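Local atomic coordinates of PlaB phospholipase (Legionella pneumophila, PDB entry 6ZTH), a protein that acts as a phospholipase, probably cleaving phospholipids through an alpha/beta-hydrolase-like domain, and binds NAD(+) in its tetrameric assembly. Residues D70-A75 with G103-K108; R107-L112 with K120-H125; F20-S25 with G58-F63; L129-H134 with A224-N229. All blocks are in the same frame, centred on the assembly; numbering follows the deposited sequence.

Interaction 1. Residues D70-A75 with G103-K108; sequences DDIARA and GPIVRK
The helical segments 70-75 and 103-108 approach to 8.7 Å between their axes and run at 68° to one another, Ala73 lying nearest Ile105 with CA atoms 5.7 Å apart. Both belong to the helical layer on one face of a parallel sheet, in a domain whose strand order and sequence are consistent with the alpha/beta hydrolase fold; segment 103-108 lies on the helix that follows strand 94-98, where such enzymes carry their nucleophile elbow. No hydrogen bond links the two segments, and the junction is made by methyl and methylene groups. Ile72 and Ile105 meet through their gamma branches: CG2 of Ile72 is 3.5 Å from CG2 of Ile105, tighter than usual for two carbons. In both residues CG2 stands anti to the backbone N, and this turns the two methyls into the gap between the helices while CG1 lies beside N. Tyr60 packs against both isoleucines. Further along, the small Ala73 lets Lys108 lie close, its CB touching Lys108 CG at 3.7 Å. The lysine chain bends at chi2 (69°) and then runs alongside Asp70. Although opposite in charge, Asp70 OD1 and Lys108 NZ are 4.8 Å apart; OD1 instead forms a salt bridge with Arg351 of the second subunit. What Asp70 brings to Lys108 is carbon, its CB lying 4.3 Å from Lys108 CE.

Interaction 2. Residues R107-L112 with K120-H125; sequences RKWMDL and KCPLSH
Trp109 reaches from segment 107-112 toward the turn and strand start at 120-125, and its indole makes most of the helix side of the contact. From CB, which points toward the opposite segment, chi1 of 170° sets CG anti to the backbone N and sends the ring outward from the helix. The pyrrole side serves another partner, NE1 being hydrogen-bonded to Asp77 on helix 69-83, a bond that should fix the rotation of the ring. The six-membered ring does the touching here. Its CZ3 lies 4.1 Å from Cys121 SG and 4.3 Å from Leu123 CD1, while CH2 at the far rim meets Pro122 CG at 4.1 Å. Proline and leucine both come at the ring edge, close to its plane. The sulfur approaches obliquely, 5.0 Å from the centroid of the six-membered ring and 51° off its normal, in a sulfur-aromatic contact. Cys121 SG also accepts a hydrogen bond from Leu123 N, with 3.5 Å between the two atoms, which ties the turn to the beginning of the strand. Met110, a selenomethionine, adds looser packing, its CE 4.4 Å from Cys121 SG. The contact closes the return leg of the beta-alpha-beta unit formed by strand 94-98, helix 102-113 and strand 123-128: Leu123 also rests on Phe94 and Cys96 of strand 94-98, and Phe76 of helix 69-83 meets the indole edge-to-face.

Interaction 3. Residues F20-S25 with G58-F63; sequences FVHGWS and GRYISF
His22 and Tyr60 adopt similar first torsions, chi1 53° and 66°, with CG held between the backbone N and the carbonyl carbon, and this brings their rings together where the two segments leave the sheet. The result is an offset stack with centroids 4.1 Å apart and planes within 6° of parallel, Tyr60 CE1 lying over the rim of the imidazole. Hydrogen bonds hold the imidazole at both nitrogens: ND1 donates to Gly23 O at 2.6 Å, in the plane of the ring and onto a carbonyl lone pair, while NE2 accepts from Tyr60 N at 3.1 Å, from a direction tilted out of the ring plane. The tyrosine hydroxyl reaches back, OH donating to His22 O over a short 2.5 Å from above the carbonyl plane; Thr101 is a second partner of this hydroxyl. Val21 CG2 approaches the tyrosine ring obliquely, with a doubtfully short 3.2 Å to Tyr60 CE1. At the strand end Gly58 N bonds to Phe20 O at 2.6 Å, and past the stack Ser25 N donates to Ser62 OG at 3.1 Å. Strand 55-60 is an edge strand within the chain, and an antiparallel ladder with a strand of the second subunit carries the sheet onward. A His-Gly pair just after an inner strand, beside the one leading to the nucleophile elbow, is consistent with lipases of the alpha/beta hydrolase fold.

Interaction 4. Residues L129-H134 with A224-N229; sequences LAPANH and AATNMN
Asn133 and His134 grip the short, weakly bonded helix 223-226 and the chain just after it, using the loop that follows strand 123-128 of the alpha/beta domain; an inverse gamma turn centred on Ala132 leads into them. Each has CG beside its own backbone N and anti to the carbonyl carbon (chi1 -74° and -57°), an arrangement that directs both polar ends at backbone carbonyls of segment 224-229. Asn133 ND2 donates to Thr226 O at 2.8 Å. The acceptor lies near the amide plane, but the donor sits above the carbonyl plane. The other end of the amide, OD1, is taken by Arg107, so the group is held at both ends. Met228, a selenomethionine bent at chi2 and chi3, crosses the asparagine at about a right angle with SE 3.4 Å from ND2. Pro131 packs its ring on the threonine, Thr226 OG1 lying 3.2 Å from Pro131 CD. His134 is fastened by backbone and ring alike. Its N donates to Ala225 O over 3.1 Å, onto a lone pair in the carbonyl plane. NE2 donates to Asn227 O at 3.0 Å, nearly in line with C=O, but the oxygen is tilted 25° out of the imidazole plane and the bond is bent at the hydrogen.

In the fold
The four contacts lie largely in the interior of the chain, interaction 4 closest to its centre, about 4 Å away. Interactions 1 and 2 share helix 102-113 and are apolar, one joining it to a neighbouring helix and the other to the loop and the start of the strand that follows. Interaction 3, where two segments leave strand ends, and interaction 4, between a loop after a strand and a short helix, are instead rich in hydrogen bonds to backbone atoms. Tyr60 of interaction 3 lies against the isoleucines of interaction 1, and Arg107 bonds to Asn133 of interaction 4. Interactions 1 and 3 border the second subunit, interaction 2 reaches it only through Leu112, and no other chain touches interaction 4.

Interaction 1. Residues D70-A75 with G103-K108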
loop_
_atom_site.group_PDB
_atom_site.type_symbol
_atom_site.label_atom_id
_atom_site.label_comp_id
_atom_site.label_asym_id
_atom_site.label_seq_id
_atom_site.Cartn_x
_atom_site.Cartn_y
_atom_site.Cartn_z
ATOM N N ASP D 70 -17.921 -18.585 -3.702
ATOM C CA ASP D 70 -19.254 -18.545 -4.291
ATOM C C ASP D 70 -19.283 -19.281 -5.624
ATOM O O ASP D 70 -20.275 -19.939 -5.959
ATOM C CB ASP D 70 -19.708 -17.096 -4.470
ATOM C CG ASP D 70 -20.814 -16.958 -5.498
ATOM O OD1 ASP D 70 -21.969 -17.315 -5.180
ATOM O OD2 ASP D 70 -20.526 -16.497 -6.623
ATOM N N ASP D 71 -18.198 -19.185 -6.399
ATOM C CA ASP D 71 -18.137 -19.896 -7.671
ATOM C C ASP D 71 -18.001 -21.398 -7.466
ATOM O O ASP D 71 -18.487 -22.179 -8.291
ATOM C CB ASP D 71 -16.973 -19.377 -8.515
ATOM C CG ASP D 71 -17.020 -17.876 -8.712
ATOM O OD1 ASP D 71 -18.118 -17.341 -8.974
ATOM O OD2 ASP D 71 -15.956 -17.231 -8.602
ATOM N N ILE D 72 -17.339 -21.824 -6.388
ATOM C CA ILE D 72 -17.251 -23.252 -6.101
ATOM C C ILE D 72 -18.627 -23.798 -5.741
ATOM O O ILE D 72 -19.047 -24.850 -6.236
ATOM C CB ILE D 72 -16.237 -23.521 -4.977
ATOM C CG1 ILE D 72 -14.865 -22.948 -5.323
ATOM C CG2 ILE D 72 -16.114 -25.016 -4.735
ATOM C CD1 ILE D 72 -14.425 -23.233 -6.726
ATOM N N ALA D 73 -19.347 -23.093 -4.864
ATOM C CA ALA D 73 -20.690 -23.523 -4.492
ATOM C C ALA D 73 -21.594 -23.582 -5.716
ATOM O O ALA D 73 -22.328 -24.555 -5.916
ATOM C CB ALA D 73 -21.267 -22.579 -3.437
ATOM N N ARG D 74 -21.547 -22.541 -6.549
ATOM C CA ARG D 74 -22.315 -22.541 -7.789
ATOM C C ARG D 74 -21.971 -23.753 -8.644
ATOM O O ARG D 74 -22.861 -24.435 -9.165
ATOM C CB ARG D 74 -22.048 -21.246 -8.559
ATOM C CG ARG D 74 -23.158 -20.820 -9.502
ATOM C CD ARG D 74 -22.924 -19.393 -9.987
ATOM N NE ARG D 74 -23.201 -19.220 -11.412
ATOM C CZ ARG D 74 -22.865 -18.139 -12.113
ATOM N NH1 ARG D 74 -22.238 -17.129 -11.525
ATOM N NH2 ARG D 74 -23.159 -18.067 -13.403
ATOM N N ALA D 75 -20.675 -24.038 -8.797
ATOM C CA ALA D 75 -20.264 -25.154 -9.640
ATOM C C ALA D 75 -20.665 -26.494 -9.037
ATOM O O ALA D 75 -20.974 -27.435 -9.777
ATOM C CB ALA D 75 -18.754 -25.111 -9.869
ATOM N N GLY D 103 -15.991 -28.297 3.701
ATOM C CA GLY D 103 -17.057 -28.117 4.656
ATOM C C GLY D 103 -17.812 -26.827 4.420
ATOM O O GLY D 103 -19.009 -26.824 4.113
ATOM N N PRO D 104 -17.122 -25.697 4.571
ATOM C CA PRO D 104 -17.774 -24.404 4.302
ATOM C C PRO D 104 -18.423 -24.315 2.931
ATOM O O PRO D 104 -19.502 -23.725 2.801
ATOM C CB PRO D 104 -16.620 -23.400 4.439
ATOM C CG PRO D 104 -15.663 -24.042 5.364
ATOM C CD PRO D 104 -15.788 -25.535 5.180
ATOM N N ILE D 105 -17.790 -24.882 1.903
ATOM C CA ILE D 105 -18.322 -24.776 0.547
ATOM C C ILE D 105 -19.741 -25.328 0.490
ATOM O O ILE D 105 -20.671 -24.654 0.033
ATOM C CB ILE D 105 -17.395 -25.493 -0.450
ATOM C CG1 ILE D 105 -16.028 -24.804 -0.485
ATOM C CG2 ILE D 105 -18.012 -25.511 -1.842
ATOM C CD1 ILE D 105 -14.965 -25.593 -1.209
ATOM N N VAL D 106 -19.926 -26.569 0.941
ATOM C CA VAL D 106 -21.267 -27.147 0.960
ATOM C C VAL D 106 -22.198 -26.272 1.788
ATOM O O VAL D 106 -23.301 -25.927 1.354
ATOM C CB VAL D 106 -21.226 -28.594 1.482
ATOM C CG1 VAL D 106 -22.575 -29.001 2.058
ATOM C CG2 VAL D 106 -20.814 -29.537 0.362
ATOM N N ARG D 107 -21.755 -25.879 2.985
ATOM C CA ARG D 107 -22.561 -24.982 3.810
ATOM C C ARG D 107 -22.934 -23.720 3.039
ATOM O O ARG D 107 -24.054 -23.211 3.168
ATOM C CB ARG D 107 -21.808 -24.627 5.091
ATOM C CG ARG D 107 -21.625 -25.803 6.044
ATOM C CD ARG D 107 -21.521 -25.340 7.489
ATOM N NE ARG D 107 -20.371 -24.465 7.709
ATOM C CZ ARG D 107 -20.436 -23.139 7.818
ATOM N NH1 ARG D 107 -21.599 -22.507 7.732
ATOM N NH2 ARG D 107 -19.327 -22.440 8.016
ATOM N N LYS D 108 -22.008 -23.203 2.230
ATOM C CA LYS D 108 -22.337 -22.081 1.356
ATOM C C LYS D 108 -23.357 -22.493 0.303
ATOM O O LYS D 108 -24.241 -21.706 -0.056
ATOM C CB LYS D 108 -21.063 -21.544 0.701
ATOM C CG LYS D 108 -21.293 -20.515 -0.398
ATOM C CD LYS D 108 -21.836 -19.210 0.160
ATOM C CE LYS D 108 -21.862 -18.127 -0.907
ATOM N NZ LYS D 108 -22.399 -16.843 -0.383
#

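Interaction 2. Residues R107-L112 with K120-H125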
loop_
_atom_site.group_PDB
_atom_site.type_symbol
_atom_site.label_atom_id
_atom_site.label_comp_id
_atom_site.label_asym_id
_atom_site.label_seq_id
_atom_site.Cartn_x
_atom_site.Cartn_y
_atom_site.Cartn_z
ATOM N N ARG D 107 -21.755 -25.879 2.985
ATOM C CA ARG D 107 -22.561 -24.982 3.810
ATOM C C ARG D 107 -22.934 -23.720 3.039
ATOM O O ARG D 107 -24.054 -23.211 3.168
ATOM C CB ARG D 107 -21.808 -24.627 5.091
ATOM C CG ARG D 107 -21.625 -25.803 6.044
ATOM C CD ARG D 107 -21.521 -25.340 7.489
ATOM N NE ARG D 107 -20.371 -24.465 7.709
ATOM C CZ ARG D 107 -20.436 -23.139 7.818
ATOM N NH1 ARG D 107 -21.599 -22.507 7.732
ATOM N NH2 ARG D 107 -19.327 -22.440 8.016
ATOM N N LYS D 108 -22.008 -23.203 2.230
ATOM C CA LYS D 108 -22.337 -22.081 1.356
ATOM C C LYS D 108 -23.357 -22.493 0.303
ATOM O O LYS D 108 -24.241 -21.706 -0.056
ATOM C CB LYS D 108 -21.063 -21.544 0.701
ATOM C CG LYS D 108 -21.293 -20.515 -0.398
ATOM C CD LYS D 108 -21.836 -19.210 0.160
ATOM C CE LYS D 108 -21.862 -18.127 -0.907
ATOM N NZ LYS D 108 -22.399 -16.843 -0.383
ATOM N N TRP D 109 -23.254 -23.724 -0.202
ATOM C CA TRP D 109 -24.198 -24.194 -1.209
ATOM C C TRP D 109 -25.613 -24.256 -0.644
ATOM O O TRP D 109 -26.563 -23.762 -1.264
ATOM C CB TRP D 109 -23.760 -25.563 -1.731
ATOM C CG TRP D 109 -24.776 -26.232 -2.600
ATOM C CD1 TRP D 109 -25.155 -25.859 -3.856
ATOM C CD2 TRP D 109 -25.543 -27.400 -2.281
ATOM N NE1 TRP D 109 -26.112 -26.719 -4.337
ATOM C CE2 TRP D 109 -26.367 -27.675 -3.390
ATOM C CE3 TRP D 109 -25.611 -28.239 -1.164
ATOM C CZ2 TRP D 109 -27.250 -28.753 -3.415
ATOM C CZ3 TRP D 109 -26.490 -29.309 -1.191
ATOM C CH2 TRP D 109 -27.297 -29.556 -2.309
HETATM N N MSE D 110 -25.773 -24.858 0.535
HETATM C CA MSE D 110 -27.084 -24.964 1.173
HETATM C C MSE D 110 -27.670 -23.570 1.388
HETATM O O MSE D 110 -28.882 -23.369 1.297
HETATM C CB MSE D 110 -27.001 -25.704 2.516
HETATM C CG MSE D 110 -25.970 -26.827 2.579
HETATM SE SE MSE D 110 -25.838 -27.722 4.315
HETATM C CE MSE D 110 -27.613 -28.509 4.422
ATOM N N ASP D 111 -26.789 -22.607 1.680
ATOM C CA ASP D 111 -27.237 -21.242 1.929
ATOM C C ASP D 111 -27.657 -20.546 0.642
ATOM O O ASP D 111 -28.495 -19.637 0.675
ATOM C CB ASP D 111 -26.128 -20.448 2.623
ATOM C CG ASP D 111 -26.632 -19.157 3.238
ATOM O OD1 ASP D 111 -27.548 -19.220 4.083
ATOM O OD2 ASP D 111 -26.114 -18.080 2.877
ATOM N N LEU D 112 -27.097 -20.957 -0.497
ATOM C CA LEU D 112 -27.421 -20.304 -1.758
ATOM C C LEU D 112 -28.713 -20.831 -2.368
ATOM O O LEU D 112 -29.375 -20.106 -3.120
ATOM C CB LEU D 112 -26.272 -20.489 -2.751
ATOM C CG LEU D 112 -25.066 -19.565 -2.576
ATOM C CD1 LEU D 112 -23.916 -20.026 -3.459
ATOM C CD2 LEU D 112 -25.441 -18.124 -2.882
ATOM N N LYS D 120 -36.576 -29.375 1.635
ATOM C CA LYS D 120 -36.511 -29.593 0.196
ATOM C C LYS D 120 -35.073 -29.646 -0.312
ATOM O O LYS D 120 -34.832 -29.455 -1.509
ATOM C CB LYS D 120 -37.295 -28.501 -0.534
ATOM C CG LYS D 120 -38.805 -28.612 -0.358
ATOM C CD LYS D 120 -39.519 -27.366 -0.857
ATOM C CE LYS D 120 -41.019 -27.447 -0.610
ATOM N NZ LYS D 120 -41.786 -26.620 -1.581
ATOM N N CYS D 121 -34.111 -29.905 0.575
ATOM C CA CYS D 121 -32.713 -30.040 0.173
ATOM C C CYS D 121 -32.393 -31.505 -0.092
ATOM O O CYS D 121 -32.675 -32.356 0.760
ATOM C CB CYS D 121 -31.788 -29.500 1.254
ATOM S SG CYS D 121 -30.031 -29.705 0.894
ATOM N N PRO D 122 -31.809 -31.846 -1.246
ATOM C CA PRO D 122 -31.541 -33.263 -1.542
ATOM C C PRO D 122 -30.453 -33.882 -0.679
ATOM O O PRO D 122 -30.194 -35.083 -0.810
ATOM C CB PRO D 122 -31.125 -33.240 -3.021
ATOM C CG PRO D 122 -30.566 -31.877 -3.233
ATOM C CD PRO D 122 -31.331 -30.953 -2.320
ATOM N N LEU D 123 -29.810 -33.109 0.191
ATOM C CA LEU D 123 -28.772 -33.628 1.071
ATOM C C LEU D 123 -29.411 -34.183 2.336
ATOM O O LEU D 123 -30.214 -33.502 2.984
ATOM C CB LEU D 123 -27.767 -32.532 1.418
ATOM C CG LEU D 123 -26.557 -32.951 2.253
ATOM C CD1 LEU D 123 -25.349 -32.098 1.891
ATOM C CD2 LEU D 123 -26.855 -32.855 3.742
ATOM N N SER D 124 -29.052 -35.420 2.685
ATOM C CA SER D 124 -29.582 -36.074 3.873
ATOM C C SER D 124 -28.585 -36.156 5.017
ATOM O O SER D 124 -29.007 -36.258 6.174
ATOM C CB SER D 124 -30.057 -37.494 3.532
ATOM O OG SER D 124 -28.959 -38.347 3.254
ATOM N N HIS D 125 -27.286 -36.119 4.732
ATOM C CA HIS D 125 -26.265 -36.117 5.766
ATOM C C HIS D 125 -25.114 -35.222 5.334
ATOM O O HIS D 125 -24.783 -35.152 4.148
ATOM C CB HIS D 125 -25.729 -37.527 6.045
ATOM C CG HIS D 125 -26.773 -38.491 6.511
ATOM N ND1 HIS D 125 -27.587 -39.184 5.643
ATOM C CD2 HIS D 125 -27.125 -38.889 7.757
ATOM C CE1 HIS D 125 -28.401 -39.963 6.332
ATOM N NE2 HIS D 125 -28.142 -39.803 7.618
#

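Interaction 3. Residues F20-S25 with G58-F63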
loop_
_atom_site.group_PDB
_atom_site.type_symbol
_atom_site.label_atom_id
_atom_site.label_comp_id
_atom_site.label_asym_id
_atom_site.label_seq_id
_atom_site.Cartn_x
_atom_site.Cartn_y
_atom_site.Cartn_z
ATOM N N PHE D 20 -17.861 -37.167 -1.800
ATOM C CA PHE D 20 -16.709 -36.596 -1.120
ATOM C C PHE D 20 -16.327 -35.278 -1.780
ATOM O O PHE D 20 -16.289 -35.174 -3.011
ATOM C CB PHE D 20 -15.516 -37.554 -1.163
ATOM C CG PHE D 20 -15.724 -38.823 -0.389
ATOM C CD1 PHE D 20 -16.405 -39.890 -0.951
ATOM C CD2 PHE D 20 -15.230 -38.953 0.898
ATOM C CE1 PHE D 20 -16.595 -41.061 -0.242
ATOM C CE2 PHE D 20 -15.416 -40.122 1.613
ATOM C CZ PHE D 20 -16.100 -41.176 1.043
ATOM N N VAL D 21 -16.048 -34.269 -0.958
ATOM C CA VAL D 21 -15.456 -33.020 -1.425
ATOM C C VAL D 21 -14.274 -32.700 -0.521
ATOM O O VAL D 21 -14.377 -32.801 0.707
ATOM C CB VAL D 21 -16.469 -31.863 -1.450
ATOM C CG1 VAL D 21 -17.078 -31.641 -0.086
ATOM C CG2 VAL D 21 -15.799 -30.590 -1.956
ATOM N N HIS D 22 -13.158 -32.323 -1.130
ATOM C CA HIS D 22 -11.894 -32.205 -0.431
ATOM C C HIS D 22 -11.704 -30.781 0.083
ATOM O O HIS D 22 -12.605 -29.942 0.011
ATOM C CB HIS D 22 -10.755 -32.614 -1.363
ATOM C CG HIS D 22 -10.770 -31.894 -2.678
ATOM N ND1 HIS D 22 -10.330 -30.596 -2.820
ATOM C CD2 HIS D 22 -11.188 -32.285 -3.905
ATOM C CE1 HIS D 22 -10.465 -30.222 -4.080
ATOM N NE2 HIS D 22 -10.985 -31.229 -4.759
ATOM N N GLY D 23 -10.514 -30.498 0.615
ATOM C CA GLY D 23 -10.151 -29.166 1.037
ATOM C C GLY D 23 -9.348 -28.434 -0.023
ATOM O O GLY D 23 -9.270 -28.837 -1.186
ATOM N N TRP D 24 -8.745 -27.329 0.395
ATOM C CA TRP D 24 -7.889 -26.564 -0.496
ATOM C C TRP D 24 -6.512 -27.225 -0.592
ATOM O O TRP D 24 -6.093 -27.980 0.289
ATOM C CB TRP D 24 -7.765 -25.121 -0.002
ATOM C CG TRP D 24 -6.587 -24.944 0.868
ATOM C CD1 TRP D 24 -6.547 -25.043 2.227
ATOM C CD2 TRP D 24 -5.253 -24.660 0.444
ATOM N NE1 TRP D 24 -5.268 -24.837 2.676
ATOM C CE2 TRP D 24 -4.454 -24.602 1.598
ATOM C CE3 TRP D 24 -4.656 -24.455 -0.803
ATOM C CZ2 TRP D 24 -3.093 -24.348 1.545
ATOM C CZ3 TRP D 24 -3.304 -24.204 -0.854
ATOM C CH2 TRP D 24 -2.538 -24.145 0.312
ATOM N N SER D 25 -5.809 -26.928 -1.683
ATOM C CA SER D 25 -4.457 -27.406 -1.983
ATOM C C SER D 25 -4.467 -28.796 -2.597
ATOM O O SER D 25 -3.399 -29.410 -2.745
ATOM C CB SER D 25 -3.541 -27.452 -0.754
ATOM O OG SER D 25 -2.194 -27.187 -1.112
ATOM N N GLY D 58 -15.714 -35.928 -5.420
ATOM C CA GLY D 58 -15.774 -34.564 -5.913
ATOM C C GLY D 58 -14.377 -33.979 -6.070
ATOM O O GLY D 58 -13.465 -34.266 -5.293
ATOM N N ARG D 59 -14.219 -33.161 -7.103
ATOM C CA ARG D 59 -12.960 -32.459 -7.356
ATOM C C ARG D 59 -13.286 -31.033 -7.775
ATOM O O ARG D 59 -13.887 -30.816 -8.832
ATOM C CB ARG D 59 -12.129 -33.168 -8.426
ATOM C CG ARG D 59 -12.908 -33.614 -9.653
ATOM C CD ARG D 59 -11.973 -34.217 -10.695
ATOM N NE ARG D 59 -12.693 -34.823 -11.812
ATOM C CZ ARG D 59 -13.019 -34.187 -12.935
ATOM N NH1 ARG D 59 -12.697 -32.911 -13.105
ATOM N NH2 ARG D 59 -13.674 -34.831 -13.891
ATOM N N TYR D 60 -12.894 -30.068 -6.949
ATOM C CA TYR D 60 -13.046 -28.656 -7.257
ATOM C C TYR D 60 -11.675 -27.992 -7.273
ATOM O O TYR D 60 -10.702 -28.507 -6.714
ATOM C CB TYR D 60 -13.972 -27.954 -6.256
ATOM C CG TYR D 60 -13.453 -27.880 -4.838
ATOM C CD1 TYR D 60 -13.639 -28.932 -3.956
ATOM C CD2 TYR D 60 -12.797 -26.747 -4.375
ATOM C CE1 TYR D 60 -13.178 -28.867 -2.656
ATOM C CE2 TYR D 60 -12.329 -26.672 -3.076
ATOM C CZ TYR D 60 -12.524 -27.735 -2.221
ATOM O OH TYR D 60 -12.064 -27.671 -0.925
ATOM N N ILE D 61 -11.608 -26.841 -7.934
ATOM C CA ILE D 61 -10.346 -26.153 -8.173
ATOM C C ILE D 61 -10.134 -25.152 -7.041
ATOM O O ILE D 61 -10.851 -24.154 -6.937
ATOM C CB ILE D 61 -10.339 -25.459 -9.540
ATOM C CG1 ILE D 61 -10.669 -26.446 -10.672
ATOM C CG2 ILE D 61 -8.991 -24.797 -9.794
ATOM C CD1 ILE D 61 -10.232 -27.892 -10.443
ATOM N N SER D 62 -9.139 -25.421 -6.195
ATOM C CA SER D 62 -8.809 -24.561 -5.068
ATOM C C SER D 62 -7.531 -23.763 -5.283
ATOM O O SER D 62 -7.154 -22.978 -4.405
ATOM C CB SER D 62 -8.669 -25.403 -3.793
ATOM O OG SER D 62 -7.788 -26.495 -4.007
ATOM N N PHE D 63 -6.859 -23.936 -6.420
ATOM C CA PHE D 63 -5.557 -23.327 -6.663
ATOM C C PHE D 63 -5.604 -22.218 -7.707
ATOM O O PHE D 63 -4.550 -21.804 -8.202
ATOM C CB PHE D 63 -4.550 -24.402 -7.087
ATOM C CG PHE D 63 -5.101 -25.399 -8.074
ATOM C CD1 PHE D 63 -5.204 -25.079 -9.418
ATOM C CD2 PHE D 63 -5.516 -26.651 -7.654
ATOM C CE1 PHE D 63 -5.710 -25.994 -10.326
ATOM C CE2 PHE D 63 -6.024 -27.568 -8.555
ATOM C CZ PHE D 63 -6.121 -27.239 -9.892
#

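Interaction 4. Residues L129-H134 with A224-N229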
loop_
_atom_site.group_PDB
_atom_site.type_symbol
_atom_site.label_atom_id
_atom_site.label_comp_id
_atom_site.label_asym_id
_atom_site.label_seq_id
_atom_site.Cartn_x
_atom_site.Cartn_y
_atom_site.Cartn_z
ATOM N N LEU D 129 -15.097 -33.062 8.266
ATOM C CA LEU D 129 -14.017 -33.683 9.027
ATOM C C LEU D 129 -13.115 -32.646 9.697
ATOM O O LEU D 129 -12.956 -32.654 10.921
ATOM C CB LEU D 129 -13.208 -34.607 8.109
ATOM C CG LEU D 129 -13.974 -35.805 7.540
ATOM C CD1 LEU D 129 -13.010 -36.875 7.055
ATOM C CD2 LEU D 129 -14.950 -36.403 8.549
ATOM N N ALA D 130 -12.514 -31.751 8.916
ATOM C CA ALA D 130 -11.671 -30.690 9.471
ATOM C C ALA D 130 -12.053 -29.339 8.874
ATOM O O ALA D 130 -11.199 -28.594 8.393
ATOM C CB ALA D 130 -10.196 -30.994 9.228
ATOM N N PRO D 131 -13.336 -28.982 8.907
ATOM C CA PRO D 131 -13.761 -27.722 8.284
ATOM C C PRO D 131 -13.243 -26.526 9.065
ATOM O O PRO D 131 -13.386 -26.455 10.287
ATOM C CB PRO D 131 -15.292 -27.803 8.326
ATOM C CG PRO D 131 -15.571 -28.625 9.537
ATOM C CD PRO D 131 -14.448 -29.642 9.622
ATOM N N ALA D 132 -12.631 -25.584 8.348
ATOM C CA ALA D 132 -12.287 -24.284 8.919
ATOM C C ALA D 132 -13.514 -23.368 8.873
ATOM O O ALA D 132 -13.518 -22.301 8.261
ATOM C CB ALA D 132 -11.105 -23.673 8.180
ATOM N N ASN D 133 -14.582 -23.824 9.538
ATOM C CA ASN D 133 -15.833 -23.073 9.537
ATOM C C ASN D 133 -15.634 -21.648 10.034
ATOM O O ASN D 133 -16.312 -20.727 9.566
ATOM C CB ASN D 133 -16.875 -23.788 10.397
ATOM C CG ASN D 133 -17.435 -25.025 9.725
ATOM O OD1 ASN D 133 -17.719 -25.023 8.527
ATOM N ND2 ASN D 133 -17.600 -26.092 10.498
ATOM N N HIS D 134 -14.718 -21.446 10.978
ATOM C CA HIS D 134 -14.391 -20.117 11.473
ATOM C C HIS D 134 -13.043 -19.630 10.962
ATOM O O HIS D 134 -12.567 -18.578 11.403
ATOM C CB HIS D 134 -14.420 -20.110 13.002
ATOM C CG HIS D 134 -15.734 -20.544 13.573
ATOM N ND1 HIS D 134 -16.897 -19.829 13.388
ATOM C CD2 HIS D 134 -16.072 -21.627 14.312
ATOM C CE1 HIS D 134 -17.894 -20.449 13.992
ATOM N NE2 HIS D 134 -17.420 -21.543 14.561
ATOM N N ALA D 224 -11.385 -25.022 17.948
ATOM C CA ALA D 224 -12.434 -24.031 18.153
ATOM C C ALA D 224 -13.092 -23.609 16.847
ATOM O O ALA D 224 -14.247 -23.169 16.864
ATOM C CB ALA D 224 -11.864 -22.802 18.863
ATOM N N ALA D 225 -12.391 -23.739 15.721
ATOM C CA ALA D 225 -12.901 -23.268 14.442
ATOM C C ALA D 225 -13.765 -24.292 13.720
ATOM O O ALA D 225 -14.499 -23.917 12.798
ATOM C CB ALA D 225 -11.733 -22.870 13.530
ATOM N N THR D 226 -13.700 -25.564 14.115
ATOM C CA THR D 226 -14.422 -26.608 13.400
ATOM C C THR D 226 -15.897 -26.655 13.773
ATOM O O THR D 226 -16.727 -27.083 12.963
ATOM C CB THR D 226 -13.795 -27.974 13.697
ATOM O OG1 THR D 226 -14.220 -28.927 12.716
ATOM C CG2 THR D 226 -14.215 -28.461 15.082
ATOM N N ASN D 227 -16.235 -26.213 14.978
ATOM C CA ASN D 227 -17.504 -26.552 15.602
ATOM C C ASN D 227 -18.606 -25.586 15.198
ATOM O O ASN D 227 -18.364 -24.390 15.012
ATOM C CB ASN D 227 -17.324 -26.565 17.121
ATOM C CG ASN D 227 -18.567 -27.000 17.850
ATOM O OD1 ASN D 227 -19.086 -28.095 17.627
ATOM N ND2 ASN D 227 -19.051 -26.145 18.739
HETATM N N MSE D 228 -19.816 -26.118 15.061
HETATM C CA MSE D 228 -20.951 -25.312 14.637
HETATM C C MSE D 228 -21.917 -25.012 15.779
HETATM O O MSE D 228 -22.955 -24.386 15.566
HETATM C CB MSE D 228 -21.709 -26.014 13.505
HETATM C CG MSE D 228 -20.909 -26.176 12.223
HETATM SE SE MSE D 228 -20.397 -24.477 11.405
HETATM C CE MSE D 228 -22.087 -24.026 10.553
ATOM N N ASN D 229 -21.589 -25.465 16.987
ATOM C CA ASN D 229 -22.295 -25.012 18.187
ATOM C C ASN D 229 -21.558 -23.770 18.668
ATOM O O ASN D 229 -20.642 -23.843 19.485
ATOM C CB ASN D 229 -22.340 -26.087 19.264
ATOM C CG ASN D 229 -22.747 -27.437 18.722
ATOM O OD1 ASN D 229 -23.931 -27.735 18.582
ATOM N ND2 ASN D 229 -21.759 -28.271 18.422
#